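Local structure of SalCYP truncation (Salinispora tropica, 7ABB) at residues L81-R92 with T337-A345; L157-I165 with L232-T240. The protein belongs to the cytochrome P450 family and holds heme c within a mainly helical fold. One frame throughout, in Å; residues are numbered along the deposited sequence.

Contact 1. Residues L81-R92 with T337-A345. With HEC (heme c), chain B.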
loop_
_atom_site.group_PDB
_atom_site.type_symbol
_atom_site.label_atom_id
_atom_site.label_comp_id
_atom_site.label_asym_id
_atom_site.label_seq_id
_atom_site.Cartn_x
_atom_site.Cartn_y
_atom_site.Cartn_z
ATOM N N LEU A 81 -2.708 0.599 13.620
ATOM C CA LEU A 81 -3.802 0.282 12.704
ATOM C C LEU A 81 -5.131 0.043 13.428
ATOM O O LEU A 81 -6.194 0.451 12.937
ATOM C CB LEU A 81 -3.399 -0.940 11.882
ATOM C CG LEU A 81 -4.205 -1.342 10.649
ATOM C CD1 LEU A 81 -4.299 -0.222 9.611
ATOM C CD2 LEU A 81 -3.560 -2.580 10.047
ATOM N N THR A 82 -5.102 -0.630 14.579
ATOM C CA THR A 82 -6.315 -1.097 15.243
ATOM C C THR A 82 -6.636 -0.318 16.509
ATOM O O THR A 82 -7.476 -0.757 17.303
ATOM C CB THR A 82 -6.204 -2.586 15.576
ATOM O OG1 THR A 82 -5.224 -2.784 16.598
ATOM C CG2 THR A 82 -5.812 -3.378 14.349
ATOM N N ILE A 83 -5.994 0.817 16.726
ATOM C CA ILE A 83 -6.341 1.661 17.861
ATOM C C ILE A 83 -6.999 2.920 17.323
ATOM O O ILE A 83 -6.758 3.339 16.190
ATOM C CB ILE A 83 -5.121 1.986 18.742
ATOM C CG1 ILE A 83 -4.033 2.623 17.902
ATOM C CG2 ILE A 83 -4.599 0.716 19.402
ATOM C CD1 ILE A 83 -2.885 3.156 18.705
ATOM N N GLN A 84 -7.887 3.501 18.120
ATOM C CA GLN A 84 -8.533 4.726 17.679
ATOM C C GLN A 84 -8.738 5.618 18.883
ATOM O O GLN A 84 -8.580 5.198 20.030
ATOM C CB GLN A 84 -9.863 4.466 16.926
ATOM C CG GLN A 84 -11.027 3.948 17.764
ATOM C CD GLN A 84 -12.318 3.713 16.939
ATOM O OE1 GLN A 84 -12.323 2.986 15.953
ATOM N NE2 GLN A 84 -13.408 4.353 17.368
ATOM N N GLY A 85 -9.061 6.865 18.600
ATOM C CA GLY A 85 -9.267 7.850 19.633
ATOM C C GLY A 85 -7.982 8.586 19.957
ATOM O O GLY A 85 -7.034 8.629 19.171
ATOM N N ARG A 86 -7.959 9.175 21.146
ATOM C CA ARG A 86 -6.857 10.072 21.476
ATOM C C ARG A 86 -5.509 9.348 21.441
ATOM O O ARG A 86 -4.496 9.945 21.060
ATOM C CB ARG A 86 -7.100 10.726 22.836
ATOM C CG ARG A 86 -6.769 9.863 24.014
ATOM C CD ARG A 86 -7.006 10.627 25.320
ATOM N NE ARG A 86 -8.419 10.807 25.609
ATOM C CZ ARG A 86 -9.037 11.983 25.734
ATOM N NH1 ARG A 86 -8.383 13.128 25.555
ATOM N NH2 ARG A 86 -10.333 12.018 26.040
ATOM N N THR A 87 -5.467 8.074 21.856
ATOM C CA THR A 87 -4.196 7.341 21.846
ATOM C C THR A 87 -3.711 7.142 20.416
ATOM O O THR A 87 -2.505 7.230 20.134
ATOM C CB THR A 87 -4.369 5.989 22.551
ATOM O OG1 THR A 87 -4.519 6.204 23.975
ATOM C CG2 THR A 87 -3.218 5.058 22.309
ATOM N N HIS A 88 -4.625 6.860 19.498
ATOM C CA HIS A 88 -4.207 6.747 18.106
ATOM C C HIS A 88 -3.659 8.071 17.596
ATOM O O HIS A 88 -2.628 8.105 16.910
ATOM C CB HIS A 88 -5.369 6.299 17.219
ATOM C CG HIS A 88 -5.073 6.432 15.764
ATOM N ND1 HIS A 88 -4.439 5.446 15.042
ATOM C CD2 HIS A 88 -5.300 7.447 14.895
ATOM C CE1 HIS A 88 -4.305 5.839 13.791
ATOM N NE2 HIS A 88 -4.804 7.055 13.678
ATOM N N ASN A 89 -4.304 9.182 17.953
ATOM C CA ASN A 89 -3.816 10.473 17.490
ATOM C C ASN A 89 -2.431 10.771 18.068
ATOM O O ASN A 89 -1.572 11.334 17.378
ATOM C CB ASN A 89 -4.829 11.560 17.840
ATOM C CG ASN A 89 -6.220 11.249 17.271
ATOM O OD1 ASN A 89 -6.354 10.675 16.181
ATOM N ND2 ASN A 89 -7.254 11.608 18.018
ATOM N N GLU A 90 -2.168 10.334 19.301
ATOM C CA GLU A 90 -0.854 10.577 19.891
ATOM C C GLU A 90 0.211 9.751 19.192
ATOM O O GLU A 90 1.315 10.247 18.948
ATOM C CB GLU A 90 -0.857 10.269 21.388
ATOM C CG GLU A 90 0.300 10.906 22.152
ATOM C CD GLU A 90 0.209 10.685 23.655
ATOM O OE1 GLU A 90 1.193 11.010 24.353
ATOM O OE2 GLU A 90 -0.829 10.180 24.137
ATOM N N TRP A 91 -0.090 8.493 18.869
ATOM C CA TRP A 91 0.865 7.693 18.104
ATOM C C TRP A 91 1.183 8.360 16.775
ATOM O O TRP A 91 2.351 8.445 16.376
ATOM C CB TRP A 91 0.312 6.296 17.841
ATOM C CG TRP A 91 0.529 5.357 18.955
ATOM C CD1 TRP A 91 -0.395 4.934 19.857
ATOM C CD2 TRP A 91 1.752 4.699 19.291
ATOM N NE1 TRP A 91 0.177 4.050 20.732
ATOM C CE2 TRP A 91 1.495 3.891 20.412
ATOM C CE3 TRP A 91 3.036 4.716 18.752
ATOM C CZ2 TRP A 91 2.472 3.106 21.006
ATOM C CZ3 TRP A 91 4.005 3.942 19.346
ATOM C CH2 TRP A 91 3.720 3.146 20.463
ATOM N N ARG A 92 0.159 8.828 16.070
ATOM C CA ARG A 92 0.405 9.456 14.776
ATOM C C ARG A 92 1.238 10.727 14.939
ATOM O O ARG A 92 2.115 11.003 14.112
ATOM C CB ARG A 92 -0.912 9.737 14.049
ATOM C CG ARG A 92 -1.610 8.465 13.539
ATOM C CD ARG A 92 -0.800 7.714 12.491
ATOM N NE ARG A 92 -0.597 8.506 11.278
ATOM C CZ ARG A 92 -1.236 8.289 10.122
ATOM N NH1 ARG A 92 -2.118 7.305 10.021
ATOM N NH2 ARG A 92 -0.996 9.065 9.069
ATOM N N THR A 337 -8.509 7.607 3.880
ATOM C CA THR A 337 -8.796 8.964 4.327
ATOM C C THR A 337 -9.229 8.858 5.788
ATOM O O THR A 337 -9.336 7.759 6.331
ATOM C CB THR A 337 -9.812 9.645 3.397
ATOM O OG1 THR A 337 -9.955 11.016 3.769
ATOM C CG2 THR A 337 -11.167 8.963 3.422
ATOM N N GLY A 338 -9.462 9.997 6.432
ATOM C CA GLY A 338 -9.739 9.967 7.852
ATOM C C GLY A 338 -8.474 9.730 8.662
ATOM O O GLY A 338 -7.367 9.860 8.162
ATOM N N HIS A 339 -8.662 9.318 9.915
ATOM C CA HIS A 339 -7.551 9.333 10.872
ATOM C C HIS A 339 -6.529 8.258 10.589
ATOM O O HIS A 339 -5.359 8.407 10.974
ATOM C CB HIS A 339 -8.092 9.143 12.275
ATOM C CG HIS A 339 -8.806 10.344 12.807
ATOM N ND1 HIS A 339 -8.321 11.625 12.651
ATOM C CD2 HIS A 339 -9.985 10.463 13.458
ATOM C CE1 HIS A 339 -9.159 12.481 13.210
ATOM N NE2 HIS A 339 -10.180 11.802 13.704
ATOM N N HIS A 340 -6.925 7.167 9.938
ATOM C CA HIS A 340 -6.008 6.072 9.658
ATOM C C HIS A 340 -5.353 6.155 8.277
ATOM O O HIS A 340 -4.662 5.209 7.858
ATOM C CB HIS A 340 -6.736 4.741 9.850
ATOM C CG HIS A 340 -6.897 4.367 11.287
ATOM N ND1 HIS A 340 -7.948 4.793 12.072
ATOM C CD2 HIS A 340 -6.101 3.635 12.096
ATOM C CE1 HIS A 340 -7.792 4.326 13.301
ATOM N NE2 HIS A 340 -6.680 3.611 13.333
ATOM N N GLN A 341 -5.521 7.279 7.579
ATOM C CA GLN A 341 -4.937 7.466 6.250
ATOM C C GLN A 341 -3.451 7.100 6.272
ATOM O O GLN A 341 -2.735 7.441 7.208
ATOM C CB GLN A 341 -5.124 8.931 5.823
ATOM C CG GLN A 341 -4.740 9.304 4.393
ATOM C CD GLN A 341 -4.859 10.811 4.197
ATOM O OE1 GLN A 341 -4.026 11.578 4.680
ATOM N NE2 GLN A 341 -5.930 11.242 3.543
ATOM N N CYS A 342 -2.992 6.412 5.238
ATOM C CA CYS A 342 -1.666 5.791 5.209
ATOM C C CYS A 342 -0.548 6.698 5.721
ATOM O O CYS A 342 -0.322 7.787 5.190
ATOM C CB CYS A 342 -1.354 5.371 3.778
ATOM S SG CYS A 342 0.258 4.577 3.616
ATOM N N LEU A 343 0.190 6.196 6.718
ATOM C CA LEU A 343 1.363 6.895 7.232
ATOM C C LEU A 343 2.464 7.009 6.187
ATOM O O LEU A 343 3.215 7.991 6.170
ATOM C CB LEU A 343 1.874 6.131 8.451
ATOM C CG LEU A 343 3.099 6.675 9.200
ATOM C CD1 LEU A 343 2.771 8.005 9.871
ATOM C CD2 LEU A 343 3.507 5.647 10.246
ATOM N N GLY A 344 2.567 6.028 5.326
ATOM C CA GLY A 344 3.642 5.932 4.354
ATOM C C GLY A 344 3.341 6.543 3.005
ATOM O O GLY A 344 4.110 6.303 2.061
ATOM N N ALA A 345 2.285 7.359 2.883
ATOM C CA ALA A 345 1.855 7.794 1.558
ATOM C C ALA A 345 2.942 8.590 0.829
ATOM O O ALA A 345 3.211 8.341 -0.352
ATOM C CB ALA A 345 0.571 8.605 1.672
HETATM FE FE HEC B . -0.049 2.354 3.981
HETATM C CHA HEC B . -2.467 2.557 6.422
HETATM C CHB HEC B . -2.532 2.061 1.640
HETATM C CHC HEC B . 2.342 2.189 1.529
HETATM C CHD HEC B . 2.404 2.273 6.341
HETATM N NA HEC B . -2.065 2.301 4.030
HETATM C C1A HEC B . -2.904 2.449 5.135
HETATM C C2A HEC B . -4.299 2.452 4.746
HETATM C C3A HEC B . -4.291 2.324 3.406
HETATM C C4A HEC B . -2.925 2.226 2.953
HETATM C CMA HEC B . -5.501 2.247 2.458
HETATM C CAA HEC B . -5.543 2.621 5.689
HETATM C CBA HEC B . -6.065 1.311 6.266
HETATM C CGA HEC B . -7.296 1.580 7.114
HETATM O O1A HEC B . -7.738 0.587 7.738
HETATM O O2A HEC B . -7.776 2.744 7.132
HETATM N NB HEC B . -0.082 2.106 1.988
HETATM C C1B HEC B . -1.212 2.052 1.193
HETATM C C2B HEC B . -0.777 2.006 -0.171
HETATM C C3B HEC B . 0.567 2.068 -0.198
HETATM C C4B HEC B . 1.028 2.107 1.147
HETATM C CMB HEC B . -1.794 1.947 -1.328
HETATM C CAB HEC B . 1.582 2.039 -1.312
HETATM C CBB HEC B . 1.066 2.292 -2.691
HETATM N NC HEC B . 1.983 2.219 3.959
HETATM C C1C HEC B . 2.770 2.257 2.832
HETATM C C2C HEC B . 4.151 2.345 3.227
HETATM C C3C HEC B . 4.199 2.378 4.578
HETATM C C4C HEC B . 2.833 2.279 5.039
HETATM C CMC HEC B . 5.313 2.421 2.236
HETATM C CAC HEC B . 5.391 2.435 5.549
HETATM C CBC HEC B . 6.746 2.935 5.050
HETATM N ND HEC B . -0.050 2.379 5.977
HETATM C C1D HEC B . 1.111 2.342 6.750
HETATM C C2D HEC B . 0.726 2.414 8.124
HETATM C C3D HEC B . -0.759 2.497 8.183
HETATM C C4D HEC B . -1.163 2.492 6.794
HETATM C CMD HEC B . 1.692 2.388 9.315
HETATM C CAD HEC B . -1.659 2.583 9.427
HETATM C CBD HEC B . -1.900 4.045 9.717
HETATM C CGD HEC B . -2.868 4.192 10.874
HETATM O O1D HEC B . -2.965 5.304 11.438
HETATM O O2D HEC B . -3.525 3.186 11.208
#
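The ring of His88 has His340 over one face and, at its edge in the ring plane, the carbonyl of His339. The two imidazoles form an oblique pair, centroids 3.9 Å apart, with His88 CE1 offset toward the rim of the His340 face. At its own edge His340 turns NE2 to Ile83 O, 2.9 Å away; the bond lies in the ring plane but is bent at the hydrogen (131°). His88 NE2 donates more directly (163°) to His339 O at 3.1 Å, coming from above the carbonyl plane. ND1 of His88 is hydrogen-bonded to Pro80 O, so the imidazole is fixed at both nitrogens. The Arg92 guanidinium carries Leu343 over one face, and at its edge NH1 and NH2 both grip Gln341 O, at 2.9 Å and 3.0 Å. Bends at chi2 and chi3 fold the arginine toward that carbonyl. NH1 also donates to the heme propionate oxygen O1D, a less sure bond because O1D crowds a neighbour. Next to Gln341, Cys342 binds the heme iron through SG at 2.3 Å. Together these bonds join the His-x-x-x-Arg motif of the C helix to the Phe-x-x-Gly-x-x-x-Cys-x-Gly loop that carries the P450 heme-ligand cysteine.

Contact 2. Residues L157-I165 with L232-T240; sequences LLAINVAMI and LFLAGVDST. With HEC (heme c), chain B.
Asn161 reaches from helix 154-165 to Phe233, Val237 and Asp238, and its side chain makes a different contact at each step. CB rests against Phe233, 4.0 Å from CZ. With CG anti to the backbone N (chi1 176°), the amide is carried toward 232-240, where it meets Asp238 coming from the opposite direction. CG and OD1 both lie near Asp238 OD1, the Asn161 OD1 at 3.5 Å without a hydrogen bond. ND2 donates to Asp238 OD1 at 3.1 Å in a fairly straight bond (157°). It approaches on the syn side, somewhat out of the carboxylate plane; the amide and carboxylate planes are 85° apart. The same ND2 lies 3.6 Å from Val237 CB and makes a weak bond to a water, which in turn donates to Phe233 O. That carbonyl lies just before the interruption of the long central helix of the P450 fold: 222-235 and 238-253 are its two halves, and the break carries the Ala-Gly-x-Asp-Ser-Thr version of the family motif. Helix 154-165 probably corresponds to helix F, judging by helix order in the family. A second water donates to Asp238 OD2 at 2.7 Å and weakly to Asn161 O, so both carboxylate oxygens have a polar partner. Ile165 adds an apolar neighbour, its CD1 3.6 Å from Asp238 OD1. Farther along, the Phe233 ring turns its edge to helix 154-165, with Leu157 O in its plane, 3.7 Å from CZ, while Ile160 CG2 approaches obliquely. The extended Met164 chain crosses Leu234 at about a right angle and brings SD to 3.6 Å from Leu234 CD2.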
loop_
_atom_site.group_PDB
_atom_site.type_symbol
_atom_site.label_atom_id
_atom_site.label_comp_id
_atom_site.label_asym_id
_atom_site.label_seq_id
_atom_site.Cartn_x
_atom_site.Cartn_y
_atom_site.Cartn_z
ATOM N N LEU A 157 15.266 -10.265 5.663
ATOM C CA LEU A 157 13.918 -9.727 5.674
ATOM C C LEU A 157 13.211 -9.998 4.355
ATOM O O LEU A 157 11.998 -10.230 4.342
ATOM C CB LEU A 157 13.949 -8.227 5.967
ATOM C CG LEU A 157 14.425 -7.819 7.368
ATOM C CD1 LEU A 157 14.293 -6.322 7.494
ATOM C CD2 LEU A 157 13.650 -8.547 8.444
ATOM N N LEU A 158 13.945 -9.987 3.239
ATOM C CA LEU A 158 13.315 -10.315 1.967
ATOM C C LEU A 158 12.771 -11.737 1.989
ATOM O O LEU A 158 11.676 -12.002 1.478
ATOM C CB LEU A 158 14.321 -10.139 0.830
ATOM C CG LEU A 158 13.778 -10.247 -0.587
ATOM C CD1 LEU A 158 12.868 -9.104 -0.904
ATOM C CD2 LEU A 158 14.925 -10.246 -1.567
ATOM N N ALA A 159 13.523 -12.663 2.594
ATOM C CA ALA A 159 13.082 -14.050 2.700
ATOM C C ALA A 159 11.813 -14.167 3.536
ATOM O O ALA A 159 10.919 -14.959 3.215
ATOM C CB ALA A 159 14.201 -14.902 3.302
ATOM N N ILE A 160 11.720 -13.401 4.624
ATOM C CA ILE A 160 10.495 -13.395 5.420
ATOM C C ILE A 160 9.325 -12.900 4.579
ATOM O O ILE A 160 8.253 -13.515 4.542
ATOM C CB ILE A 160 10.685 -12.536 6.683
ATOM C CG1 ILE A 160 11.729 -13.186 7.598
ATOM C CG2 ILE A 160 9.352 -12.359 7.410
ATOM C CD1 ILE A 160 12.042 -12.388 8.862
ATOM N N ASN A 161 9.521 -11.775 3.892
ATOM C CA ASN A 161 8.447 -11.180 3.106
ATOM C C ASN A 161 7.952 -12.142 2.030
ATOM O O ASN A 161 6.744 -12.309 1.838
ATOM C CB ASN A 161 8.941 -9.878 2.483
ATOM C CG ASN A 161 7.922 -9.252 1.568
ATOM O OD1 ASN A 161 7.723 -9.711 0.446
ATOM N ND2 ASN A 161 7.280 -8.195 2.029
ATOM N N VAL A 162 8.877 -12.792 1.323
ATOM C CA VAL A 162 8.499 -13.717 0.252
ATOM C C VAL A 162 7.735 -14.912 0.812
ATOM O O VAL A 162 6.745 -15.365 0.225
ATOM C CB VAL A 162 9.755 -14.156 -0.524
ATOM C CG1 VAL A 162 9.449 -15.340 -1.444
ATOM C CG2 VAL A 162 10.309 -12.978 -1.318
ATOM N N ALA A 163 8.193 -15.465 1.937
ATOM C CA ALA A 163 7.482 -16.584 2.546
ATOM C C ALA A 163 6.058 -16.194 2.923
ATOM O O ALA A 163 5.133 -17.007 2.822
ATOM C CB ALA A 163 8.242 -17.080 3.775
ATOM N N MET A 164 5.862 -14.947 3.352
ATOM C CA MET A 164 4.524 -14.498 3.712
ATOM C C MET A 164 3.636 -14.385 2.481
ATOM O O MET A 164 2.471 -14.788 2.514
ATOM C CB MET A 164 4.602 -13.164 4.448
ATOM C CG MET A 164 5.233 -13.290 5.821
ATOM S SD MET A 164 5.124 -11.777 6.799
ATOM C CE MET A 164 5.636 -12.385 8.388
ATOM N N ILE A 165 4.165 -13.843 1.384
ATOM C CA ILE A 165 3.390 -13.782 0.147
ATOM C C ILE A 165 3.006 -15.187 -0.302
ATOM O O ILE A 165 1.852 -15.451 -0.659
ATOM C CB ILE A 165 4.172 -13.040 -0.949
ATOM C CG1 ILE A 165 4.336 -11.565 -0.591
ATOM C CG2 ILE A 165 3.440 -13.163 -2.300
ATOM C CD1 ILE A 165 5.359 -10.849 -1.439
ATOM N N LEU A 232 4.869 -1.770 10.556
ATOM C CA LEU A 232 5.627 -1.086 9.523
ATOM C C LEU A 232 6.169 -2.066 8.502
ATOM O O LEU A 232 6.137 -1.788 7.300
ATOM C CB LEU A 232 6.763 -0.287 10.156
ATOM C CG LEU A 232 6.279 0.928 10.941
ATOM C CD1 LEU A 232 7.423 1.583 11.655
ATOM C CD2 LEU A 232 5.623 1.954 10.041
ATOM N N PHE A 233 6.663 -3.218 8.956
ATOM C CA PHE A 233 7.154 -4.218 8.011
ATOM C C PHE A 233 6.023 -4.736 7.139
ATOM O O PHE A 233 6.174 -4.857 5.919
ATOM C CB PHE A 233 7.813 -5.373 8.753
ATOM C CG PHE A 233 8.360 -6.435 7.839
ATOM C CD1 PHE A 233 9.628 -6.322 7.322
ATOM C CD2 PHE A 233 7.606 -7.549 7.510
ATOM C CE1 PHE A 233 10.133 -7.298 6.469
ATOM C CE2 PHE A 233 8.125 -8.537 6.661
ATOM C CZ PHE A 233 9.377 -8.401 6.159
ATOM N N LEU A 234 4.885 -5.065 7.756
ATOM C CA LEU A 234 3.795 -5.692 7.014
ATOM C C LEU A 234 3.107 -4.714 6.063
ATOM O O LEU A 234 2.571 -5.139 5.026
ATOM C CB LEU A 234 2.782 -6.287 7.991
ATOM C CG LEU A 234 3.273 -7.492 8.798
ATOM C CD1 LEU A 234 2.223 -7.881 9.828
ATOM C CD2 LEU A 234 3.591 -8.676 7.911
ATOM N N ALA A 235 3.101 -3.418 6.400
ATOM C CA ALA A 235 2.455 -2.388 5.590
ATOM C C ALA A 235 3.360 -1.810 4.514
ATOM O O ALA A 235 2.864 -1.307 3.499
ATOM C CB ALA A 235 1.991 -1.240 6.487
ATOM N N GLY A 236 4.677 -1.853 4.706
ATOM C CA GLY A 236 5.564 -1.012 3.937
ATOM C C GLY A 236 6.181 -1.581 2.670
ATOM O O GLY A 236 6.998 -0.873 2.084
ATOM N N VAL A 237 5.843 -2.798 2.237
ATOM C CA VAL A 237 6.444 -3.376 1.030
ATOM C C VAL A 237 5.409 -3.688 -0.053
ATOM O O VAL A 237 5.481 -3.134 -1.151
ATOM C CB VAL A 237 7.239 -4.648 1.352
ATOM C CG1 VAL A 237 7.913 -5.160 0.103
ATOM C CG2 VAL A 237 8.286 -4.384 2.432
ATOM N N ASP A 238 4.458 -4.586 0.230
ATOM C CA ASP A 238 3.722 -5.237 -0.856
ATOM C C ASP A 238 2.860 -4.253 -1.640
ATOM O O ASP A 238 2.796 -4.327 -2.878
ATOM C CB ASP A 238 2.872 -6.372 -0.309
ATOM C CG ASP A 238 3.691 -7.522 0.271
ATOM O OD1 ASP A 238 4.932 -7.581 0.101
ATOM O OD2 ASP A 238 3.063 -8.402 0.893
ATOM N N SER A 239 2.148 -3.358 -0.963
ATOM C CA SER A 239 1.302 -2.424 -1.701
ATOM C C SER A 239 2.120 -1.539 -2.630
ATOM O O SER A 239 1.684 -1.240 -3.755
ATOM C CB SER A 239 0.508 -1.539 -0.762
ATOM O OG SER A 239 -0.590 -2.228 -0.223
ATOM N N THR A 240 3.286 -1.078 -2.170
ATOM C CA THR A 240 4.159 -0.255 -3.008
ATOM C C THR A 240 4.670 -1.059 -4.196
ATOM O O THR A 240 4.623 -0.585 -5.336
ATOM C CB THR A 240 5.331 0.306 -2.186
ATOM O OG1 THR A 240 4.812 0.974 -1.027
ATOM C CG2 THR A 240 6.134 1.305 -2.986
HETATM FE FE HEC B . -0.049 2.354 3.981
HETATM C CHA HEC B . -2.467 2.557 6.422
HETATM C CHB HEC B . -2.532 2.061 1.640
HETATM C CHC HEC B . 2.342 2.189 1.529
HETATM C CHD HEC B . 2.404 2.273 6.341
HETATM N NA HEC B . -2.065 2.301 4.030
HETATM C C1A HEC B . -2.904 2.449 5.135
HETATM C C2A HEC B . -4.299 2.452 4.746
HETATM C C3A HEC B . -4.291 2.324 3.406
HETATM C C4A HEC B . -2.925 2.226 2.953
HETATM C CMA HEC B . -5.501 2.247 2.458
HETATM C CAA HEC B . -5.543 2.621 5.689
HETATM C CBA HEC B . -6.065 1.311 6.266
HETATM C CGA HEC B . -7.296 1.580 7.114
HETATM O O1A HEC B . -7.738 0.587 7.738
HETATM O O2A HEC B . -7.776 2.744 7.132
HETATM N NB HEC B . -0.082 2.106 1.988
HETATM C C1B HEC B . -1.212 2.052 1.193
HETATM C C2B HEC B . -0.777 2.006 -0.171
HETATM C C3B HEC B . 0.567 2.068 -0.198
HETATM C C4B HEC B . 1.028 2.107 1.147
HETATM C CMB HEC B . -1.794 1.947 -1.328
HETATM C CAB HEC B . 1.582 2.039 -1.312
HETATM C CBB HEC B . 1.066 2.292 -2.691
HETATM N NC HEC B . 1.983 2.219 3.959
HETATM C C1C HEC B . 2.770 2.257 2.832
HETATM C C2C HEC B . 4.151 2.345 3.227
HETATM C C3C HEC B . 4.199 2.378 4.578
HETATM C C4C HEC B . 2.833 2.279 5.039
HETATM C CMC HEC B . 5.313 2.421 2.236
HETATM C CAC HEC B . 5.391 2.435 5.549
HETATM C CBC HEC B . 6.746 2.935 5.050
HETATM N ND HEC B . -0.050 2.379 5.977
HETATM C C1D HEC B . 1.111 2.342 6.750
HETATM C C2D HEC B . 0.726 2.414 8.124
HETATM C C3D HEC B . -0.759 2.497 8.183
HETATM C C4D HEC B . -1.163 2.492 6.794
HETATM C CMD HEC B . 1.692 2.388 9.315
HETATM C CAD HEC B . -1.659 2.583 9.427
HETATM C CBD HEC B . -1.900 4.045 9.717
HETATM C CGD HEC B . -2.868 4.192 10.874
HETATM O O1D HEC B . -2.965 5.304 11.438
HETATM O O2D HEC B . -3.525 3.186 11.208
HETATM O O HOH W 1 6.243 -6.987 4.129
HETATM O O HOH W 2 4.060 -10.261 2.635
#

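Contacts 1 and 2 have centres 21 Å apart, yet both reach the heme: 337-345 and 232-240 lie on opposite faces, while 81-92 comes to the propionate edge. Contact 1 supplies Cys342 to the iron on one side; on the other, 232-240 lays Ala235 CB 3.5 Å from heme atom CHD and Thr240 OG1 3.4 Å from CAB. Segment 157-165 stands behind 232-240, on the side away from the heme. The contacts also meet directly past the rim of the porphyrin, where Leu343 CD2 packs 4.3 Å from Leu232 CD2. In sequence, both segments of contact 2 fall between 81-92 and 337-345. Arg286, outside both contacts, is also hydrogen-bonded to the heme.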